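Local coordinates for protein possible TctC subunit of the Tripartite Tricarboxylate Transport(TTT) Family (Rhodopseudomonas palustris, PDB 6HKE) that binds malate in the periplasm, probably as the substrate-binding component that delivers C4-dicarboxylates to a tripartite tricarboxylate transporter, at residues M111-L116 with C190-N195; A207-A212 with P231-G236. The protein carries 2 engineered substitutions. One frame throughout, in Å; residues are numbered along the deposited sequence.

Interaction 1: M111-L116 with C190-N195; sequences MPVLLL and CDQIVN. With MLT (D-malate), chain D; LMR ((2S)-2-hydroxybutanedioic acid), chain E.
L114 N gives its hydrogen to D191 O at 2.8 Å, nearly straight at 168°, and L114 O takes the D191 amide in return, in the carbonyl plane. D191 O also receives a CA-H...O contact from V113 CA at 3.2 Å. These bonds, flanked by the non-hydrogen-bonded pairs V113-Q192 and L115-C190, define an antiparallel ladder between strands 102-118 and 188-192. Beyond the ladder, I193 N at the helix start reaches P112 O at 3.1 Å. In this periplasmic binding protein the junction lies at the ligand pocket, to which Q192, the N-cap residue, contributes one side chain. The two malate enantiomers share the site as alternatives: Q192 NE2 lies 2.7 Å from O2 of (S)-malate, whereas its bond to O3 of D-malate is weak. M111 crosses Q192 and V194 at about a right angle. Its chi1 of 69° and extended chi2 put M111 SD 3.5 Å from V194 CG2, and the bend at chi3 (82°) folds M111 CE onto the same methyl. Next to it, I193 CG2 meets M111 CB at 3.6 Å. On the face of L114 and D191, D191 OD1 bonds T174 OG1; T174 N in turn binds malate, making D191 a second-shell residue.

Interaction 2: A207-A212 with P231-G236; sequences AYVIAA and PGFQVG
The F233 ring receives A211 CB over one face, 3.8 Å from the centroid and 18° off the normal, a CH-pi contact in which the methyl sits toward the rim. At the edge, near the ring plane, V209 CG2 approaches F233 CD2 at 4.0 Å. With CG anti to the backbone nitrogen (chi1 -173°), the ring reaches A211 and V209, with L158 and L161 of helix 150-162 also touching it. Replacing F233 by an alanine would probably open a gap between A211, V209 and that helix, leaving the A211 methyl without its aromatic face. The backbones meet where strand 205-210 gives way to loop: A211 and F233 each form the centre of an inverse gamma turn, closed by weak bonds from A212 N to I210 O and from Q234 N to G232 O. A211 O accepts V235 N at 2.9 Å, the donor standing above the carbonyl plane, 36° out of it. Two CA-H...O contacts accompany this bond, A211 CA to F233 O at 3.2 Å and Q234 CA to A211 O. V235 CB packs 4.2 Å from A211 CB, and the V235 side chain also meets V113, S154 and L157, placing this join against the sheet and helix 150-162. A water bridges A212 O, to which it donates at 2.6 Å, and Q234 NE2, whose hydrogen it accepts. Q234 OE1, at the other end of that amide, is hydrogen-bonded to S213 OG.

How the interactions relate
From the N terminus, strand 102-118 supplies 111-116 first; interaction 1 then closes a loop of 73 residues, containing 33 helical ones, when strand 188-192 returns beside it. The chain continues through helix 193-201 into strand 205-210, where interaction 2 begins and closes a loop of 18 residues without helix or strand, just before strand 236-244. The two are therefore in series, neither nested nor crossed. In space their centres lie 9 Å apart, joined by probable hydrogen bonds between A211 N and V113 O (2.7 Å) and between Y208 N and L115 O. Strand 102-118 thus has 188-192 and 205-210 as antiparallel neighbours, tying the pocket-bearing strand to the loop leading into 236-244.

Interaction 1: M111-L116 with C190-N195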
ATOM      1  N   MET A 111       5.735  -1.532  -5.084  1.00 27.59           N
ATOM      2  CA  MET A 111       6.673  -0.443  -4.764  1.00 27.18           C
ATOM      3  C   MET A 111       7.269  -0.679  -3.381  1.00 26.20           C
ATOM      4  O   MET A 111       6.635  -1.268  -2.499  1.00 22.73           O
ATOM      5  CB  MET A 111       5.917   0.885  -4.805  1.00 26.99           C
ATOM      6  CG  MET A 111       4.920   1.045  -3.675  1.00 26.66           C
ATOM      7  SD  MET A 111       3.978   2.567  -3.884  1.00 29.68           S
ATOM      8  CE  MET A 111       2.730   2.069  -5.067  1.00 29.40           C
ATOM      9  N   PRO A 112       8.506  -0.198  -3.147  1.00 26.20           N
ATOM     10  CA  PRO A 112       9.073  -0.223  -1.807  1.00 26.17           C
ATOM     11  C   PRO A 112       8.415   0.789  -0.856  1.00 25.90           C
ATOM     12  O   PRO A 112       7.738   1.732  -1.270  1.00 27.10           O
ATOM     13  CB  PRO A 112      10.549   0.081  -2.041  1.00 25.34           C
ATOM     14  CG  PRO A 112      10.545   0.921  -3.301  1.00 27.18           C
ATOM     15  CD  PRO A 112       9.427   0.355  -4.150  1.00 26.90           C
ATOM     16  N   VAL A 113       8.620   0.503   0.415  1.00 25.29           N
ATOM     17  CA  VAL A 113       8.245   1.322   1.589  1.00 25.40           C
ATOM     18  C   VAL A 113       9.519   1.997   2.109  1.00 27.16           C
ATOM     19  O   VAL A 113      10.602   1.337   2.112  1.00 26.48           O
ATOM     20  CB  VAL A 113       7.622   0.413   2.659  1.00 25.50           C
ATOM     21  CG1 VAL A 113       7.597   1.062   4.033  1.00 26.60           C
ATOM     22  CG2 VAL A 113       6.238  -0.041   2.238  1.00 26.32           C
ATOM     23  N   LEU A 114       9.360   3.237   2.579  1.00 26.54           N
ATOM     24  CA  LEU A 114      10.415   4.113   3.129  1.00 25.87           C
ATOM     25  C   LEU A 114      10.092   4.447   4.581  1.00 25.84           C
ATOM     26  O   LEU A 114       8.922   4.733   4.874  1.00 24.11           O
ATOM     27  CB  LEU A 114      10.432   5.403   2.313  1.00 28.73           C
ATOM     28  CG  LEU A 114      11.081   5.283   0.944  1.00 30.80           C
ATOM     29  CD1 LEU A 114      10.811   6.513   0.105  1.00 33.96           C
ATOM     30  CD2 LEU A 114      12.577   5.085   1.102  1.00 34.65           C
ATOM     31  N   LEU A 115      11.117   4.488   5.429  1.00 25.87           N
ATOM     32  CA  LEU A 115      11.014   5.061   6.789  1.00 25.53           C
ATOM     33  C   LEU A 115      11.228   6.565   6.667  1.00 25.06           C
ATOM     34  O   LEU A 115      12.322   6.943   6.278  1.00 30.49           O
ATOM     35  CB  LEU A 115      12.067   4.401   7.672  1.00 25.29           C
ATOM     36  CG  LEU A 115      12.213   5.009   9.054  1.00 26.07           C
ATOM     37  CD1 LEU A 115      10.878   5.007   9.790  1.00 25.89           C
ATOM     38  CD2 LEU A 115      13.281   4.271   9.834  1.00 27.30           C
ATOM     39  N   LEU A 116      10.185   7.371   6.875  1.00 25.08           N
ATOM     40  CA  LEU A 116      10.252   8.852   6.793  1.00 24.26           C
ATOM     41  C   LEU A 116      10.207   9.420   8.203  1.00 24.63           C
ATOM     42  O   LEU A 116       9.633   8.773   9.084  1.00 26.30           O
ATOM     43  CB  LEU A 116       9.059   9.419   6.038  1.00 23.36           C
ATOM     44  CG  LEU A 116       8.737   8.797   4.696  1.00 25.29           C
ATOM     45  CD1 LEU A 116       7.591   9.572   4.080  1.00 26.64           C
ATOM     46  CD2 LEU A 116       9.954   8.782   3.778  1.00 26.27           C
ATOM     47  N   CYS A 190       6.276   4.739   8.208  1.00 26.19           N
ATOM     48  CA  CYS A 190       6.703   3.912   7.059  1.00 27.02           C
ATOM     49  C   CYS A 190       5.665   4.145   5.982  1.00 26.69           C
ATOM     50  O   CYS A 190       4.486   4.005   6.318  1.00 28.34           O
ATOM     51  CB  CYS A 190       6.842   2.454   7.453  1.00 27.39           C
ATOM     52  SG  CYS A 190       8.110   2.256   8.727  1.00 29.19           S
ATOM     53  N   ASP A 191       6.081   4.610   4.798  1.00 26.05           N
ATOM     54  CA  ASP A 191       5.118   4.936   3.719  1.00 26.34           C
ATOM     55  C   ASP A 191       5.576   4.327   2.384  1.00 24.13           C
ATOM     56  O   ASP A 191       6.761   4.121   2.172  1.00 22.91           O
ATOM     57  CB  ASP A 191       4.884   6.443   3.675  1.00 28.00           C
ATOM     58  CG  ASP A 191       3.588   6.887   3.000  1.00 30.95           C
ATOM     59  OD1 ASP A 191       2.754   6.017   2.678  1.00 31.00           O
ATOM     60  OD2 ASP A 191       3.426   8.117   2.792  1.00 34.61           O
ATOM     61  N   GLN A 192       4.607   4.042   1.530  1.00 23.62           N
ATOM     62  CA  GLN A 192       4.794   3.678   0.111  1.00 24.88           C
ATOM     63  C   GLN A 192       5.485   4.838  -0.627  1.00 26.21           C
ATOM     64  O   GLN A 192       5.143   6.020  -0.405  1.00 24.37           O
ATOM     65  CB  GLN A 192       3.425   3.291  -0.452  1.00 26.23           C
ATOM     66  CG  GLN A 192       2.959   1.934   0.057  1.00 26.65           C
ATOM     67  CD  GLN A 192       1.472   1.750  -0.052  1.00 26.22           C
ATOM     68  OE1 GLN A 192       0.987   1.185  -1.032  1.00 26.41           O
ATOM     69  NE2 GLN A 192       0.746   2.271   0.932  1.00 26.26           N
ATOM     70  N   ILE A 193       6.427   4.494  -1.499  1.00 26.52           N
ATOM     71  CA  ILE A 193       7.311   5.461  -2.196  1.00 26.05           C
ATOM     72  C   ILE A 193       6.468   6.469  -2.994  1.00 25.42           C
ATOM     73  O   ILE A 193       6.864   7.647  -2.999  1.00 27.23           O
ATOM     74  CB  ILE A 193       8.352   4.699  -3.048  1.00 26.68           C
ATOM     75  CG1 ILE A 193       9.450   5.632  -3.555  1.00 27.64           C
ATOM     76  CG2 ILE A 193       7.698   3.938  -4.179  1.00 25.08           C
ATOM     77  CD1 ILE A 193      10.646   4.911  -4.110  1.00 30.12           C
ATOM     78  N   VAL A 194       5.371   6.061  -3.645  1.00 25.60           N
ATOM     79  CA  VAL A 194       4.547   7.001  -4.474  1.00 28.23           C
ATOM     80  C   VAL A 194       3.985   8.120  -3.595  1.00 24.69           C
ATOM     81  O   VAL A 194       3.885   9.221  -4.073  1.00 25.55           O
ATOM     82  CB  VAL A 194       3.413   6.332  -5.275  1.00 30.26           C
ATOM     83  CG1 VAL A 194       3.959   5.384  -6.320  1.00 31.86           C
ATOM     84  CG2 VAL A 194       2.412   5.637  -4.386  1.00 33.20           C
ATOM     85  N   ASN A 195       3.642   7.858  -2.345  1.00 25.67           N
ATOM     86  CA  ASN A 195       3.206   8.950  -1.443  1.00 27.31           C
ATOM     87  C   ASN A 195       4.403   9.810  -1.031  1.00 27.61           C
ATOM     88  O   ASN A 195       4.239  11.041  -0.971  1.00 31.75           O
ATOM     89  CB  ASN A 195       2.537   8.430  -0.179  1.00 29.30           C
ATOM     90  CG  ASN A 195       1.644   9.480   0.437  1.00 30.31           C
ATOM     91  OD1 ASN A 195       0.956  10.207  -0.281  1.00 30.76           O
ATOM     92  ND2 ASN A 195       1.645   9.555   1.756  1.00 30.94           N
TER
HETATM   93  C1  MLT D 401      -1.657   2.186   3.721  0.50 25.58           C
HETATM   94  O1  MLT D 401      -1.775   0.941   3.688  0.50 27.17           O
HETATM   95  O2  MLT D 401      -0.869   2.727   4.530  0.50 27.40           O
HETATM   96  C2  MLT D 401      -2.518   3.018   2.798  0.50 24.87           C
HETATM   97  O3  MLT D 401      -2.520   2.644   1.405  0.50 24.46           O
HETATM   98  C3  MLT D 401      -2.069   4.448   2.754  0.50 25.36           C
HETATM   99  C4  MLT D 401      -3.072   5.099   1.837  0.50 25.30           C
HETATM  100  O4  MLT D 401      -3.282   4.613   0.692  0.50 23.34           O
HETATM  101  O5  MLT D 401      -3.674   6.087   2.305  0.50 25.36           O
HETATM  102  C1  LMR E 402      -1.393   2.323   3.848  0.50 21.59           C
HETATM  103  O1A LMR E 402      -2.154   1.342   3.850  0.50 22.44           O
HETATM  104  O1B LMR E 402      -0.425   2.474   4.640  0.50 21.49           O
HETATM  105  C2  LMR E 402      -1.646   3.411   2.793  0.50 21.68           C
HETATM  106  O2  LMR E 402      -1.777   2.922   1.462  0.50 21.27           O
HETATM  107  C3  LMR E 402      -2.900   4.239   3.087  0.50 22.34           C
HETATM  108  C4  LMR E 402      -3.190   5.060   1.842  0.50 22.43           C
HETATM  109  O4A LMR E 402      -3.088   6.298   1.929  0.50 23.07           O
HETATM  110  O4B LMR E 402      -3.473   4.457   0.777  0.50 20.64           O

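Interaction 2: A207-A212 with P231-G236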
ATOM      1  N   ALA A 207      13.768  10.664   4.488  1.00 27.73           N
ATOM      2  CA  ALA A 207      13.815   9.187   4.514  1.00 27.44           C
ATOM      3  C   ALA A 207      15.071   8.781   5.280  1.00 27.13           C
ATOM      4  O   ALA A 207      16.072   9.437   5.087  1.00 29.11           O
ATOM      5  CB  ALA A 207      13.854   8.648   3.106  1.00 27.94           C
ATOM      6  N   TYR A 208      15.006   7.770   6.142  1.00 27.46           N
ATOM      7  CA  TYR A 208      16.200   7.154   6.762  1.00 28.41           C
ATOM      8  C   TYR A 208      16.624   5.962   5.906  1.00 28.83           C
ATOM      9  O   TYR A 208      17.774   5.944   5.468  1.00 30.68           O
ATOM     10  CB  TYR A 208      15.916   6.800   8.219  1.00 31.88           C
ATOM     11  CG  TYR A 208      15.948   8.000   9.127  1.00 33.32           C
ATOM     12  CD1 TYR A 208      17.134   8.403   9.712  1.00 34.74           C
ATOM     13  CD2 TYR A 208      14.811   8.751   9.380  1.00 34.17           C
ATOM     14  CE1 TYR A 208      17.185   9.500  10.554  1.00 35.64           C
ATOM     15  CE2 TYR A 208      14.848   9.859  10.211  1.00 35.68           C
ATOM     16  CZ  TYR A 208      16.042  10.240  10.798  1.00 35.72           C
ATOM     17  OH  TYR A 208      16.103  11.326  11.631  1.00 37.78           O
ATOM     18  N   VAL A 209      15.710   5.027   5.630  1.00 28.57           N
ATOM     19  CA  VAL A 209      16.040   3.811   4.833  1.00 28.17           C
ATOM     20  C   VAL A 209      14.869   3.468   3.914  1.00 26.23           C
ATOM     21  O   VAL A 209      13.774   4.000   4.108  1.00 27.63           O
ATOM     22  CB  VAL A 209      16.451   2.630   5.728  1.00 27.27           C
ATOM     23  CG1 VAL A 209      17.783   2.908   6.392  1.00 28.89           C
ATOM     24  CG2 VAL A 209      15.400   2.285   6.769  1.00 28.68           C
ATOM     25  N   ILE A 210      15.160   2.680   2.885  1.00 24.19           N
ATOM     26  CA  ILE A 210      14.161   2.050   1.979  1.00 25.37           C
ATOM     27  C   ILE A 210      14.145   0.564   2.343  1.00 24.54           C
ATOM     28  O   ILE A 210      15.235   0.001   2.555  1.00 24.24           O
ATOM     29  CB  ILE A 210      14.502   2.345   0.504  1.00 25.44           C
ATOM     30  CG1 ILE A 210      13.421   1.829  -0.448  1.00 27.36           C
ATOM     31  CG2 ILE A 210      15.872   1.813   0.129  1.00 25.04           C
ATOM     32  CD1 ILE A 210      13.587   2.341  -1.874  1.00 26.99           C
ATOM     33  N   ALA A 211      12.960  -0.007   2.529  1.00 23.91           N
ATOM     34  CA  ALA A 211      12.771  -1.404   2.965  1.00 24.30           C
ATOM     35  C   ALA A 211      12.811  -2.302   1.731  1.00 24.13           C
ATOM     36  O   ALA A 211      11.767  -2.900   1.391  1.00 26.53           O
ATOM     37  CB  ALA A 211      11.483  -1.550   3.721  1.00 24.41           C
ATOM     38  N   ALA A 212      13.981  -2.366   1.100  1.00 24.01           N
ATOM     39  CA  ALA A 212      14.233  -3.042  -0.193  1.00 25.57           C
ATOM     40  C   ALA A 212      15.649  -3.608  -0.181  1.00 27.11           C
ATOM     41  O   ALA A 212      16.463  -3.151   0.659  1.00 30.37           O
ATOM     42  CB  ALA A 212      14.048  -2.071  -1.340  1.00 25.07           C
ATOM     43  N   PRO A 231      18.736  -5.697   7.866  1.00 29.96           N
ATOM     44  CA  PRO A 231      18.323  -6.398   6.651  1.00 29.77           C
ATOM     45  C   PRO A 231      16.925  -7.035   6.760  1.00 30.08           C
ATOM     46  O   PRO A 231      16.323  -7.275   5.736  1.00 30.49           O
ATOM     47  CB  PRO A 231      19.438  -7.442   6.457  1.00 29.71           C
ATOM     48  CG  PRO A 231      19.969  -7.686   7.851  1.00 28.67           C
ATOM     49  CD  PRO A 231      19.910  -6.323   8.508  1.00 29.70           C
ATOM     50  N   GLY A 232      16.412  -7.244   7.977  1.00 30.38           N
ATOM     51  CA  GLY A 232      15.051  -7.772   8.184  1.00 30.85           C
ATOM     52  C   GLY A 232      13.981  -6.800   7.707  1.00 31.70           C
ATOM     53  O   GLY A 232      12.831  -7.217   7.563  1.00 27.08           O
ATOM     54  N   PHE A 233      14.313  -5.517   7.537  1.00 32.62           N
ATOM     55  CA  PHE A 233      13.308  -4.481   7.190  1.00 30.85           C
ATOM     56  C   PHE A 233      13.177  -4.402   5.666  1.00 30.61           C
ATOM     57  O   PHE A 233      13.789  -3.517   5.074  1.00 32.28           O
ATOM     58  CB  PHE A 233      13.671  -3.160   7.867  1.00 29.13           C
ATOM     59  CG  PHE A 233      12.616  -2.101   7.698  1.00 27.34           C
ATOM     60  CD1 PHE A 233      11.312  -2.347   8.078  1.00 26.80           C
ATOM     61  CD2 PHE A 233      12.924  -0.875   7.137  1.00 27.54           C
ATOM     62  CE1 PHE A 233      10.337  -1.380   7.903  1.00 28.73           C
ATOM     63  CE2 PHE A 233      11.953   0.099   6.982  1.00 27.41           C
ATOM     64  CZ  PHE A 233      10.659  -0.157   7.362  1.00 27.83           C
ATOM     65  N   GLN A 234      12.440  -5.350   5.070  1.00 34.31           N
ATOM     66  CA  GLN A 234      12.113  -5.414   3.616  1.00 35.42           C
ATOM     67  C   GLN A 234      10.602  -5.577   3.459  1.00 31.32           C
ATOM     68  O   GLN A 234      10.066  -6.601   3.857  1.00 32.32           O
ATOM     69  CB  GLN A 234      12.812  -6.549   2.860  1.00 38.73           C
ATOM     70  CG  GLN A 234      14.311  -6.608   3.123  1.00 46.47           C
ATOM     71  CD  GLN A 234      15.135  -6.783   1.871  1.00 49.15           C
ATOM     72  OE1 GLN A 234      14.726  -7.465   0.926  1.00 52.02           O
ATOM     73  NE2 GLN A 234      16.311  -6.167   1.871  1.00 43.64           N
ATOM     74  N   VAL A 235       9.972  -4.590   2.845  1.00 27.73           N
ATOM     75  CA  VAL A 235       8.513  -4.557   2.600  1.00 27.48           C
ATOM     76  C   VAL A 235       8.330  -4.161   1.134  1.00 27.02           C
ATOM     77  O   VAL A 235       8.703  -3.022   0.751  1.00 29.47           O
ATOM     78  CB  VAL A 235       7.805  -3.613   3.593  1.00 27.33           C
ATOM     79  CG1 VAL A 235       6.310  -3.582   3.358  1.00 27.14           C
ATOM     80  CG2 VAL A 235       8.096  -3.986   5.039  1.00 27.03           C
ATOM     81  N   GLY A 236       7.877  -5.112   0.323  1.00 27.01           N
ATOM     82  CA  GLY A 236       7.432  -4.873  -1.058  1.00 25.63           C
ATOM     83  C   GLY A 236       5.933  -4.727  -1.039  1.00 25.52           C
ATOM     84  O   GLY A 236       5.252  -5.751  -0.772  1.00 26.71           O
TER
HETATM   85  O   HOH W   1      17.023  -3.951   3.111  1.00 45.11           O